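Local coordinates for mandelate racemase / muconate lactonizing enzyme family protein (Agrobacterium tumefaciens, PDB 4DXK) that belongs to the mandelate racemase subgroup of the enolase superfamily and probably acts as a racemase or lyase, at residues Q101-L106 / A374-E379; T29-T34 / G322-C327. All coordinates share one frame; numbering follows the deposited sequence. Where two conformers were deposited one is given.

Interaction 1: residues Q101-L106 / A374-E379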
loop_
_atom_site.group_PDB
_atom_site.type_symbol
_atom_site.label_atom_id
_atom_site.label_comp_id
_atom_site.label_asym_id
_atom_site.label_seq_id
_atom_site.Cartn_x
_atom_site.Cartn_y
_atom_site.Cartn_z
ATOM N N GLN A 101 -32.245 -26.600 25.955
ATOM C CA GLN A 101 -31.099 -25.745 26.260
ATOM C C GLN A 101 -31.389 -24.296 25.924
ATOM O O GLN A 101 -32.012 -24.001 24.901
ATOM C CB GLN A 101 -29.870 -26.186 25.460
ATOM C CG GLN A 101 -29.333 -27.547 25.877
ATOM C CD GLN A 101 -28.782 -27.554 27.291
ATOM O OE1 GLN A 101 -28.361 -26.530 27.819
ATOM N NE2 GLN A 101 -28.802 -28.726 27.927
ATOM N N PRO A 102 -30.929 -23.370 26.771
ATOM C CA PRO A 102 -30.986 -21.961 26.363
ATOM C C PRO A 102 -30.148 -21.695 25.118
ATOM O O PRO A 102 -29.136 -22.372 24.895
ATOM C CB PRO A 102 -30.359 -21.228 27.556
ATOM C CG PRO A 102 -30.476 -22.201 28.717
ATOM C CD PRO A 102 -30.275 -23.547 28.077
ATOM N N ILE A 103 -30.545 -20.712 24.324
ATOM C CA ILE A 103 -29.747 -20.342 23.156
ATOM C C ILE A 103 -28.272 -20.072 23.496
ATOM O O ILE A 103 -27.386 -20.512 22.764
ATOM C CB ILE A 103 -30.388 -19.180 22.364
ATOM C CG1 ILE A 103 -31.642 -19.679 21.637
ATOM C CG2 ILE A 103 -29.404 -18.565 21.369
ATOM C CD1 ILE A 103 -32.527 -18.573 21.104
ATOM N N ALA A 104 -28.001 -19.390 24.607
ATOM C CA ALA A 104 -26.613 -19.087 24.951
ATOM C C ALA A 104 -25.780 -20.361 25.058
ATOM O O ALA A 104 -24.609 -20.378 24.698
ATOM C CB ALA A 104 -26.532 -18.289 26.238
ATOM N N GLN A 105 -26.382 -21.435 25.557
ATOM C CA GLN A 105 -25.677 -22.706 25.630
ATOM C C GLN A 105 -25.373 -23.249 24.238
ATOM O O GLN A 105 -24.252 -23.680 23.956
ATOM C CB GLN A 105 -26.465 -23.741 26.434
ATOM C CG GLN A 105 -25.737 -25.080 26.498
ATOM C CD GLN A 105 -24.372 -24.950 27.154
ATOM O OE1 GLN A 105 -24.273 -24.497 28.286
ATOM N NE2 GLN A 105 -23.324 -25.331 26.440
ATOM N N LEU A 106 -26.362 -23.222 23.357
ATOM C CA LEU A 106 -26.190 -23.752 22.017
ATOM C C LEU A 106 -25.164 -22.960 21.218
ATOM O O LEU A 106 -24.571 -23.500 20.293
ATOM C CB LEU A 106 -27.534 -23.813 21.285
ATOM C CG LEU A 106 -28.558 -24.768 21.901
ATOM C CD1 LEU A 106 -29.813 -24.754 21.052
ATOM C CD2 LEU A 106 -27.994 -26.181 22.032
ATOM N N ALA A 374 -35.556 -23.039 28.010
ATOM C CA ALA A 374 -34.998 -23.487 26.744
ATOM C C ALA A 374 -35.262 -22.477 25.630
ATOM O O ALA A 374 -36.249 -21.732 25.655
ATOM C CB ALA A 374 -35.583 -24.837 26.386
ATOM N N GLY A 375 -34.383 -22.457 24.631
ATOM C CA GLY A 375 -34.523 -21.520 23.531
ATOM C C GLY A 375 -34.319 -20.097 24.018
ATOM O O GLY A 375 -33.360 -19.812 24.748
ATOM N N LEU A 376 -35.217 -19.204 23.610
ATOM C CA LEU A 376 -35.191 -17.816 24.074
ATOM C C LEU A 376 -35.495 -17.704 25.556
ATOM O O LEU A 376 -34.971 -16.823 26.238
ATOM C CB LEU A 376 -36.243 -16.988 23.332
ATOM C CG LEU A 376 -36.056 -16.760 21.839
ATOM C CD1 LEU A 376 -37.383 -16.329 21.206
ATOM C CD2 LEU A 376 -34.978 -15.703 21.606
ATOM N N GLY A 377 -36.388 -18.566 26.038
ATOM C CA GLY A 377 -36.957 -18.421 27.371
ATOM C C GLY A 377 -38.193 -17.528 27.384
ATOM O O GLY A 377 -38.563 -16.985 28.430
ATOM N N MET A 378 -38.839 -17.369 26.230
ATOM C CA MET A 378 -40.060 -16.578 26.170
ATOM C C MET A 378 -40.903 -16.982 24.977
ATOM O O MET A 378 -40.393 -17.509 23.989
ATOM C CB MET A 378 -39.717 -15.096 26.042
ATOM C CG MET A 378 -39.286 -14.756 24.628
ATOM S SD MET A 378 -38.210 -13.361 24.334
ATOM C CE MET A 378 -39.171 -11.974 24.864
ATOM N N GLU A 379 -42.212 -16.755 25.109
ATOM C CA GLU A 379 -43.191 -16.971 24.046
ATOM C C GLU A 379 -44.054 -15.709 23.925
ATOM O O GLU A 379 -44.007 -14.851 24.801
ATOM C CB GLU A 379 -44.084 -18.171 24.382
ATOM C CG GLU A 379 -43.423 -19.549 24.239
ATOM C CD GLU A 379 -42.377 -19.843 25.312
ATOM O OE1 GLU A 379 -42.608 -19.505 26.494
ATOM O OE2 GLU A 379 -41.320 -20.422 24.971
#
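With CG1 of Ile103 set beside its own backbone N and anti to the carbonyl carbon (chi1 -72°), and CG of Leu376 placed in the same way, the two branched side chains end in touch, Ile103 CD1 lying 3.8 Å from Leu376 CD2. The backbones behind them form a single beta bridge, which ties the entry of helix 103-106, in the N-terminal domain of this enolase-superfamily fold, to a type II' turn at Ala374-Gly377 from the C-terminal part. Gly375 supplies both halves of the bridge: its N donates to Gln101 O at 2.8 Å, nearly straight at 167°, and its O accepts from Ile103 N at 3.0 Å. In each bond the donor stands well above the plane of the carbonyl it meets. Gly375 is the first corner (i+1) of the turn, where a phi of 67° is easily tolerated by glycine. Pro102, at the N-cap position, has no N-H to offer, and the bridge uses the C=O of Gln101 before it and the N-H of Ile103 after it; its CA adds a weak CA-H...O contact to Gly375 O. The apolar pair is buried against helix 323-335, where Ile103 rests on His331 and Leu376 on Val324 and Ala328, while Leu376 N is held by Asp93. Beyond its terminal methyl, Ile103 also lays CG1 over the Gly375 peptide, 3.6 Å from the carbonyl carbon C of Gly375.

Interaction 2: residues T29-T34 / G322-C327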
loop_
_atom_site.group_PDB
_atom_site.type_symbol
_atom_site.label_atom_id
_atom_site.label_comp_id
_atom_site.label_asym_id
_atom_site.label_seq_id
_atom_site.Cartn_x
_atom_site.Cartn_y
_atom_site.Cartn_z
ATOM N N THR A 29 -42.826 -24.557 18.416
ATOM C CA THR A 29 -42.957 -23.325 17.651
ATOM C C THR A 29 -41.848 -22.353 18.020
ATOM O O THR A 29 -41.692 -21.993 19.188
ATOM C CB THR A 29 -44.311 -22.651 17.901
ATOM O OG1 THR A 29 -45.358 -23.557 17.536
ATOM C CG2 THR A 29 -44.455 -21.383 17.074
ATOM N N GLY A 30 -41.069 -21.928 17.031
ATOM C CA GLY A 30 -40.007 -20.968 17.271
ATOM C C GLY A 30 -40.494 -19.550 17.053
ATOM O O GLY A 30 -41.285 -19.285 16.142
ATOM N N LEU A 31 -40.013 -18.638 17.894
ATOM C CA LEU A 31 -40.372 -17.229 17.806
ATOM C C LEU A 31 -39.191 -16.373 17.373
ATOM O O LEU A 31 -38.107 -16.448 17.964
ATOM C CB LEU A 31 -40.885 -16.749 19.166
ATOM C CG LEU A 31 -41.212 -15.263 19.328
ATOM C CD1 LEU A 31 -42.321 -14.814 18.390
ATOM C CD2 LEU A 31 -41.584 -14.985 20.778
ATOM N N GLY A 32 -39.399 -15.571 16.335
ATOM C CA GLY A 32 -38.414 -14.600 15.892
ATOM C C GLY A 32 -39.065 -13.237 15.737
ATOM O O GLY A 32 -40.282 -13.101 15.838
ATOM N N GLU A 33 -38.256 -12.223 15.451
ATOM C CA GLU A 33 -38.715 -10.844 15.462
ATOM C C GLU A 33 -37.792 -9.998 14.615
ATOM O O GLU A 33 -36.600 -10.272 14.533
ATOM C CB GLU A 33 -38.703 -10.332 16.909
ATOM C CG GLU A 33 -39.276 -8.948 17.179
ATOM C CD GLU A 33 -38.974 -8.521 18.611
ATOM O OE1 GLU A 33 -39.802 -8.775 19.524
ATOM O OE2 GLU A 33 -37.866 -7.987 18.832
ATOM N N THR A 34 -38.339 -8.956 14.007
ATOM C CA THR A 34 -37.526 -7.913 13.404
ATOM C C THR A 34 -38.270 -6.582 13.512
ATOM O O THR A 34 -39.362 -6.516 14.083
ATOM C CB THR A 34 -37.084 -8.269 11.959
ATOM O OG1 THR A 34 -36.128 -7.303 11.506
ATOM C CG2 THR A 34 -38.264 -8.295 11.015
ATOM N N GLY A 322 -37.639 -4.542 19.737
ATOM C CA GLY A 322 -38.609 -5.423 20.368
ATOM C C GLY A 322 -38.016 -6.327 21.440
ATOM O O GLY A 322 -36.786 -6.445 21.577
ATOM N N PRO A 323 -38.886 -7.001 22.204
ATOM C CA PRO A 323 -38.425 -7.809 23.340
ATOM C C PRO A 323 -37.691 -9.077 22.904
ATOM O O PRO A 323 -36.786 -9.529 23.603
ATOM C CB PRO A 323 -39.725 -8.162 24.078
ATOM C CG PRO A 323 -40.802 -8.039 23.038
ATOM C CD PRO A 323 -40.358 -6.930 22.130
ATOM N N VAL A 324 -38.073 -9.658 21.773
ATOM C CA VAL A 324 -37.401 -10.878 21.320
ATOM C C VAL A 324 -35.965 -10.567 20.889
ATOM O O VAL A 324 -35.037 -11.301 21.221
ATOM C CB VAL A 324 -38.187 -11.595 20.201
ATOM C CG1 VAL A 324 -37.395 -12.762 19.642
ATOM C CG2 VAL A 324 -39.541 -12.048 20.712
ATOM N N VAL A 325 -35.777 -9.469 20.164
ATOM C CA VAL A 325 -34.424 -9.053 19.800
ATOM C C VAL A 325 -33.595 -8.749 21.044
ATOM O O VAL A 325 -32.440 -9.153 21.119
ATOM C CB VAL A 325 -34.411 -7.883 18.786
ATOM C CG1 VAL A 325 -33.016 -7.261 18.657
ATOM C CG2 VAL A 325 -34.873 -8.385 17.443
ATOM N N LEU A 326 -34.166 -8.066 22.029
ATOM C CA LEU A 326 -33.428 -7.842 23.265
ATOM C C LEU A 326 -33.011 -9.172 23.898
ATOM O O LEU A 326 -31.857 -9.352 24.306
ATOM C CB LEU A 326 -34.244 -7.001 24.247
ATOM C CG LEU A 326 -33.617 -6.847 25.637
ATOM C CD1 LEU A 326 -32.281 -6.105 25.585
ATOM C CD2 LEU A 326 -34.569 -6.145 26.594
ATOM N N CYS A 327 -33.941 -10.116 23.959
ATOM C CA CYS A 327 -33.657 -11.388 24.593
ATOM C C CYS A 327 -32.602 -12.202 23.835
ATOM O O CYS A 327 -31.620 -12.670 24.417
ATOM C CB CYS A 327 -34.946 -12.189 24.756
ATOM S SG CYS A 327 -34.666 -13.763 25.536
HETATM O O HOH W 1 -37.186 -5.979 17.058
#
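Glu33 reaches from edge strand 30-34 of the N-terminal antiparallel sheet to the first turn of helix 323-335, where its carboxylate accepts hydrogen bonds from the N-H groups of Val324 and Val325, joining the two domains of the enolase-superfamily fold. The strand 30-34 and helix 323-327 segments lie nearly crosswise, at 104°, with axes 7.4 Å apart.

Two hydrogen bonds carry the polar part. Val324 N donates to Glu33 OE1 at 3.0 Å and Val325 N to Glu33 OE2 at 2.9 Å, so each oxygen takes one amide and the carboxylate is fixed in its rotation. Both donors come from well above the carboxylate plane. The reach comes from an extended chain: CG lies anti to the backbone N (chi1 -174°) and chi2 is also near 180°. OE1 has a second partner in Trp19 NE1, and a water donates to OE2 while weakly bound by Gly322 N. Glutamate suits the place because a buried negative charge is probably favoured by the helix dipole as well as by these donors.

Two close carbon-to-oxygen contacts press on the carboxylate. Having no side chain, Gly322, at the N-cap position, lets Glu33 OE2 come to 3.1 Å of its CA, where a CB would clash. Pro323, without an N-H and well fitted to a first helical turn, brings CD over to OE1.

The apolar part is made by Val324, whose CB sits 3.6 Å from Glu33 CB and which is also covered by Ile89 of helix 79-99. Beta-branched Val324 spreads two methyls along the strand, CG1 toward Glu33 CB and the Gly32 backbone and CG2 toward Leu31, where CG2 meets Leu31 CD2 at 3.6 Å.

Interactions 1 and 2 lie with centres about 11 Å apart on the same side of the chain's centre, and both join the N-terminal domain to the C-terminal barrel part. Their segments alternate along the chain: 29-34, then 101-106, then 322-327 and finally 374-379. Helix 323-335 is common ground, giving its first turn to interaction 2 and His331 to interaction 1, while Asp93 of helix 79-99 bonds both Leu31 and Leu376. The loop 374-379 also packs directly on interaction 2, with Met378 SD 3.5 Å from Cys327 CB. The two contacts thus touch and probably act as parts of one interface between the N-terminal domain and the barrel; the side chain of Val325 lies about 12 Å from a bound sodium ion.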